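Local coordinates for twin-arginine translocation pathway signal (Rhodoferax ferrireducens, PDB 5IM2), which probably binds benzoate or a similar aromatic acid as the solute-binding protein of a TRAP transport system, at residues Leu51-Phe56 against Asn66-Trp71; Gln99-Ala104 against Asp110-Ile115. One frame throughout, in Å; residues are numbered along the deposited sequence.

Interaction 1 (Leu51-Phe56 against Asn66-Trp71); sequences LKFHTF and NMHKVW. With BEZ (benzoic acid), chain B.
Phe-53 turns the edge of its ring onto one face of the His-68 imidazole, a T-shaped aromatic pair with centroids 5.0 Å apart and planes inclined at 64°. Two carbons of the phenyl rim do the touching. Phe-53 CZ stands over the imidazole, off-centre toward its rim and 3.7 Å from His-68 CG, while Phe-53 CE1 comes to 3.6 Å from His-68 ND1. The phenylalanine can present this edge because its CG lies opposite the backbone N (chi1 -177°), which sends the ring out from the strand toward the helix, across the line of the histidine side chain. Thr-55 meets the same imidazole differently. Its methyl approaches at the edge, near the ring plane, with Thr-55 CG2 3.6 Å from His-68 ND1, the two side chains meeting head-on from strand and helix. Its hydroxyl is engaged by the carbonyl of Trp-113, and the imidazole in turn sets its NE2 edge on the face of the Trp-113 indole. Phe-53 thus lies over one face of the histidine ring, while Thr-55 and Trp-113 meet its edges.

These contacts join the first strand and helix of the beta-alpha-beta unit formed by strand 49-55, helix 62-78 and strand 83-88. Just past the strand lies the ligand pocket: the ring edge of Phe-56 faces benzoate in the phenyl plane, with Phe-56 CZ 3.8 Å from BEZ C2. Arg-192 and Tyr-118 hydrogen-bond to the ligand, and the Tyr-118 ring also meets that of Phe-56.

No hydrogen bond crosses between the two segments, and the touching residues are buried. The join therefore rests on shape and ring packing, with Thr-55 offering His-68 ND1 a methyl while its hydroxyl is taken up by Trp-113 O.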
# COMPACT_ATOMS: atom_id res chain seq x y z
N LEU A 51 -1.66 -19.18 15.20
CA LEU A 51 -2.27 -18.54 14.05
C LEU A 51 -1.31 -18.56 12.88
O LEU A 51 -0.12 -18.25 13.04
CB LEU A 51 -2.67 -17.10 14.39
CG LEU A 51 -3.62 -16.93 15.56
CD1 LEU A 51 -3.78 -15.46 15.89
CD2 LEU A 51 -4.97 -17.57 15.31
N LYS A 52 -1.82 -18.88 11.70
CA LYS A 52 -1.03 -18.85 10.47
C LYS A 52 -1.12 -17.47 9.83
O LYS A 52 -2.22 -16.98 9.55
CB LYS A 52 -1.51 -19.91 9.49
CG LYS A 52 -1.32 -21.31 10.01
CD LYS A 52 -1.74 -22.33 8.94
CE LYS A 52 -1.83 -23.73 9.50
NZ LYS A 52 -3.19 -24.29 9.25
N PHE A 53 0.04 -16.88 9.58
CA PHE A 53 0.19 -15.55 8.96
C PHE A 53 0.86 -15.72 7.59
O PHE A 53 1.88 -16.41 7.50
CB PHE A 53 1.03 -14.66 9.88
CG PHE A 53 1.21 -13.24 9.40
CD1 PHE A 53 2.12 -12.93 8.41
CD2 PHE A 53 0.54 -12.21 10.03
CE1 PHE A 53 2.32 -11.63 8.00
CE2 PHE A 53 0.73 -10.90 9.62
CZ PHE A 53 1.62 -10.61 8.59
N HIS A 54 0.28 -15.14 6.53
CA HIS A 54 0.81 -15.28 5.18
C HIS A 54 0.89 -13.93 4.49
O HIS A 54 -0.06 -13.15 4.57
CB HIS A 54 -0.09 -16.23 4.32
CG HIS A 54 0.56 -16.83 3.12
ND1 HIS A 54 -0.18 -17.33 2.07
CD2 HIS A 54 1.86 -17.09 2.81
CE1 HIS A 54 0.63 -17.82 1.15
NE2 HIS A 54 1.87 -17.68 1.57
N THR A 55 1.97 -13.69 3.75
CA THR A 55 2.07 -12.48 2.94
C THR A 55 3.08 -12.70 1.82
O THR A 55 3.71 -13.76 1.71
CB THR A 55 2.46 -11.28 3.82
OG1 THR A 55 2.43 -10.06 3.06
CG2 THR A 55 3.85 -11.45 4.41
N PHE A 56 3.24 -11.67 0.99
CA PHE A 56 4.04 -11.75 -0.23
C PHE A 56 5.41 -11.09 -0.08
O PHE A 56 6.25 -11.20 -0.99
CB PHE A 56 3.25 -11.12 -1.40
CG PHE A 56 3.00 -9.64 -1.23
CD1 PHE A 56 3.91 -8.71 -1.70
CD2 PHE A 56 1.86 -9.17 -0.60
CE1 PHE A 56 3.69 -7.35 -1.53
CE2 PHE A 56 1.65 -7.81 -0.43
CZ PHE A 56 2.56 -6.90 -0.91
N ASN A 66 10.25 -5.03 10.30
CA ASN A 66 9.90 -3.93 11.20
C ASN A 66 8.42 -3.70 11.37
O ASN A 66 8.04 -2.90 12.24
CB ASN A 66 10.53 -2.63 10.69
CG ASN A 66 12.02 -2.69 10.66
OD1 ASN A 66 12.66 -3.20 11.60
ND2 ASN A 66 12.61 -2.21 9.58
N MET A 67 7.58 -4.38 10.59
CA MET A 67 6.13 -4.31 10.78
C MET A 67 5.54 -5.66 11.14
O MET A 67 5.01 -5.82 12.24
CB MET A 67 5.47 -3.75 9.50
CG MET A 67 5.93 -2.33 9.24
SD MET A 67 5.66 -1.74 7.56
CE MET A 67 3.91 -2.00 7.41
N HIS A 68 5.69 -6.66 10.26
CA HIS A 68 5.06 -7.96 10.50
C HIS A 68 5.63 -8.68 11.71
O HIS A 68 4.87 -9.09 12.60
CB HIS A 68 5.19 -8.81 9.25
CG HIS A 68 4.39 -8.26 8.13
ND1 HIS A 68 4.35 -8.83 6.87
CD2 HIS A 68 3.56 -7.20 8.09
CE1 HIS A 68 3.55 -8.12 6.10
NE2 HIS A 68 3.04 -7.13 6.82
N LYS A 69 6.96 -8.87 11.77
CA LYS A 69 7.55 -9.56 12.92
C LYS A 69 7.32 -8.79 14.20
O LYS A 69 7.11 -9.38 15.27
CB LYS A 69 9.05 -9.77 12.71
CG LYS A 69 9.36 -10.91 11.72
CD LYS A 69 10.84 -11.11 11.54
CE LYS A 69 11.48 -11.69 12.77
NZ LYS A 69 12.86 -12.14 12.44
N VAL A 70 7.37 -7.47 14.13
CA VAL A 70 7.16 -6.65 15.31
C VAL A 70 5.73 -6.80 15.82
O VAL A 70 5.50 -6.92 17.03
CB VAL A 70 7.52 -5.20 14.99
CG1 VAL A 70 7.14 -4.28 16.12
CG2 VAL A 70 9.01 -5.10 14.70
N TRP A 71 4.76 -6.78 14.92
CA TRP A 71 3.37 -6.89 15.35
C TRP A 71 3.09 -8.25 15.96
O TRP A 71 2.48 -8.34 17.03
CB TRP A 71 2.44 -6.62 14.16
CG TRP A 71 0.94 -6.65 14.49
CD1 TRP A 71 0.17 -5.60 14.92
CD2 TRP A 71 0.06 -7.78 14.44
NE1 TRP A 71 -1.13 -6.01 15.11
CE2 TRP A 71 -1.22 -7.34 14.83
CE3 TRP A 71 0.22 -9.13 14.09
CZ2 TRP A 71 -2.31 -8.20 14.90
CZ3 TRP A 71 -0.87 -9.97 14.15
CH2 TRP A 71 -2.11 -9.50 14.54
C BEZ B . 3.66 -2.42 -4.25
O1 BEZ B . 3.79 -1.36 -4.93
O2 BEZ B . 3.12 -3.42 -4.77
C1 BEZ B . 4.19 -2.47 -2.85
C2 BEZ B . 4.03 -3.63 -2.09
C3 BEZ B . 4.55 -3.67 -0.80
C4 BEZ B . 5.20 -2.56 -0.28
C5 BEZ B . 5.34 -1.41 -1.03
C6 BEZ B . 4.82 -1.36 -2.33

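Interaction 2 (Gln99-Ala104 against Asp110-Ile115); sequences QLYDQA and DIIWTI. With BEZ (benzoic acid), chain B.
Ile-112 packs its branches against the inner side of helix 100-106, and apolar contacts dominate. Its CG1 lies 3.6 Å from Ala-104 CB, CG2 sits 3.5 Å from the carbonyl oxygen Leu-100 O, and CD1 abuts the backbone at Tyr-101 CA, 3.8 Å away, meeting the tyrosine ring obliquely. With CG1 between the backbone N and carbonyl carbon (chi1 61°) and chi2 at an uncommon 92°, the ethyl arm runs along the helix surface. An alanine here would remove CG1, CG2 and CD1, and would probably open a gap beneath Leu-100 and Ala-104. Leu-100 and Thr-114 run alongside each other in opposing directions, Leu-100 CD1 lying 3.7 Å from Thr-114 OG1.

Helix 100-106 is the connection of a beta-alpha-beta crossover that carries the chain from strand 83-88, over strand 49-55, to strand 111-114. The axes of segments 100-104 and 111-114 run nearly antiparallel (163°) and approach to 7.6 Å, as expected for a helix laid on the strand that follows it.

Polar contact is made through water. One molecule accepts a hydrogen bond from Tyr-101 N at 3.1 Å and also bonds Thr-114 OG1, bridging the first helical turn to the strand's end. The tyrosine hydroxyl bonds to Asp-159 and Thr-160.

Just beyond the strand, Ile-115 CD1 lies 3.5 Å from BEZ O2, a carboxylate oxygen.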
# COMPACT_ATOMS: atom_id res chain seq x y z
N GLN A 99 -4.43 -13.60 -4.28
CA GLN A 99 -5.21 -14.62 -3.58
C GLN A 99 -5.12 -14.55 -2.05
O GLN A 99 -5.87 -15.27 -1.38
CB GLN A 99 -4.78 -16.01 -4.08
CG GLN A 99 -5.18 -16.27 -5.57
CD GLN A 99 -4.27 -17.29 -6.30
OE1 GLN A 99 -3.56 -18.07 -5.67
NE2 GLN A 99 -4.31 -17.28 -7.64
N LEU A 100 -4.27 -13.68 -1.49
CA LEU A 100 -4.08 -13.64 -0.04
C LEU A 100 -5.39 -13.39 0.69
O LEU A 100 -5.74 -14.12 1.64
CB LEU A 100 -3.05 -12.57 0.34
CG LEU A 100 -1.60 -13.02 0.15
CD1 LEU A 100 -0.68 -11.81 0.18
CD2 LEU A 100 -1.12 -14.08 1.16
N TYR A 101 -6.14 -12.38 0.26
CA TYR A 101 -7.37 -12.03 0.98
C TYR A 101 -8.31 -13.23 1.09
O TYR A 101 -8.77 -13.57 2.18
CB TYR A 101 -8.06 -10.83 0.32
CG TYR A 101 -9.21 -10.30 1.12
CD1 TYR A 101 -9.00 -9.36 2.12
CD2 TYR A 101 -10.50 -10.78 0.91
CE1 TYR A 101 -10.06 -8.90 2.88
CE2 TYR A 101 -11.56 -10.32 1.65
CZ TYR A 101 -11.33 -9.38 2.64
OH TYR A 101 -12.41 -8.93 3.38
N ASP A 102 -8.55 -13.93 -0.03
CA ASP A 102 -9.43 -15.10 -0.01
C ASP A 102 -8.87 -16.25 0.81
O ASP A 102 -9.65 -17.06 1.33
CB ASP A 102 -9.72 -15.54 -1.45
CG ASP A 102 -10.73 -14.65 -2.11
OD1 ASP A 102 -11.68 -14.24 -1.40
OD2 ASP A 102 -10.56 -14.31 -3.31
N GLN A 103 -7.54 -16.36 0.94
CA GLN A 103 -6.99 -17.39 1.81
C GLN A 103 -7.37 -17.16 3.26
O GLN A 103 -7.64 -18.12 4.00
CB GLN A 103 -5.47 -17.47 1.68
CG GLN A 103 -4.97 -18.06 0.38
CD GLN A 103 -3.47 -17.94 0.20
OE1 GLN A 103 -2.76 -17.37 1.05
NE2 GLN A 103 -2.97 -18.46 -0.92
N ALA A 104 -7.36 -15.90 3.71
CA ALA A 104 -7.81 -15.60 5.07
C ALA A 104 -9.30 -15.81 5.17
O ALA A 104 -9.79 -16.48 6.09
CB ALA A 104 -7.45 -14.17 5.48
N ASP A 110 -4.92 -17.85 8.84
CA ASP A 110 -5.68 -17.01 9.77
C ASP A 110 -5.52 -15.51 9.53
O ASP A 110 -6.49 -14.77 9.70
CB ASP A 110 -5.29 -17.33 11.22
CG ASP A 110 -5.54 -18.77 11.56
OD1 ASP A 110 -6.74 -19.12 11.68
OD2 ASP A 110 -4.56 -19.54 11.70
N ILE A 111 -4.33 -15.03 9.17
CA ILE A 111 -4.08 -13.59 9.01
C ILE A 111 -3.25 -13.36 7.76
O ILE A 111 -2.27 -14.07 7.52
CB ILE A 111 -3.37 -12.98 10.24
CG1 ILE A 111 -4.23 -13.14 11.49
CG2 ILE A 111 -3.02 -11.53 9.98
CD1 ILE A 111 -3.44 -12.86 12.77
N ILE A 112 -3.65 -12.37 6.96
CA ILE A 112 -2.90 -11.95 5.79
C ILE A 112 -2.68 -10.44 5.83
O ILE A 112 -3.41 -9.69 6.48
CB ILE A 112 -3.58 -12.40 4.46
CG1 ILE A 112 -4.97 -11.80 4.29
CG2 ILE A 112 -3.69 -13.90 4.47
CD1 ILE A 112 -5.00 -10.51 3.54
N TRP A 113 -1.63 -10.00 5.11
CA TRP A 113 -1.38 -8.59 4.83
C TRP A 113 -1.20 -8.48 3.32
O TRP A 113 -0.33 -9.16 2.75
CB TRP A 113 -0.13 -8.09 5.57
CG TRP A 113 0.23 -6.64 5.44
CD1 TRP A 113 -0.22 -5.62 6.24
CD2 TRP A 113 1.16 -6.06 4.53
NE1 TRP A 113 0.37 -4.43 5.85
CE2 TRP A 113 1.24 -4.68 4.83
CE3 TRP A 113 1.95 -6.57 3.49
CZ2 TRP A 113 2.05 -3.80 4.12
CZ3 TRP A 113 2.74 -5.70 2.79
CH2 TRP A 113 2.81 -4.34 3.12
N THR A 114 -2.06 -7.69 2.69
CA THR A 114 -2.08 -7.60 1.23
C THR A 114 -2.49 -6.21 0.78
O THR A 114 -2.93 -5.38 1.58
CB THR A 114 -3.02 -8.67 0.62
OG1 THR A 114 -2.72 -8.84 -0.77
CG2 THR A 114 -4.51 -8.26 0.80
N ILE A 115 -2.33 -5.95 -0.51
CA ILE A 115 -2.91 -4.78 -1.17
C ILE A 115 -4.29 -5.17 -1.72
O ILE A 115 -4.36 -6.05 -2.61
CB ILE A 115 -1.99 -4.28 -2.29
CG1 ILE A 115 -0.68 -3.74 -1.69
CG2 ILE A 115 -2.67 -3.22 -3.15
CD1 ILE A 115 0.34 -3.11 -2.65
C BEZ B . 3.66 -2.42 -4.25
O1 BEZ B . 3.79 -1.36 -4.93
O2 BEZ B . 3.12 -3.42 -4.77
C1 BEZ B . 4.19 -2.47 -2.85
C2 BEZ B . 4.03 -3.63 -2.09
C3 BEZ B . 4.55 -3.67 -0.80
C4 BEZ B . 5.20 -2.56 -0.28
C5 BEZ B . 5.34 -1.41 -1.03
C6 BEZ B . 4.82 -1.36 -2.33
O HOH W 1 -4.82 -10.35 -1.74

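Both contacts are buried and share one mixed sheet, whose neighbouring strands 49-55 and 111-114 carry their helices on opposite faces. Interaction 1 relies on aromatic rings, interaction 2 on aliphatic branches backed by a bridging water. Polar bonds join the two: His-54 ND1, on strand 49-55, probably hydrogen-bonds to Gln-103 OE1 of helix 100-106 at 2.8 Å, and Lys-52 N probably does so to the Asp-110 carboxylate just ahead of strand 111-114. At their C-terminal ends both strands lead to benzoate, so each helix-strand pairing supplies one wall residue of the same pocket.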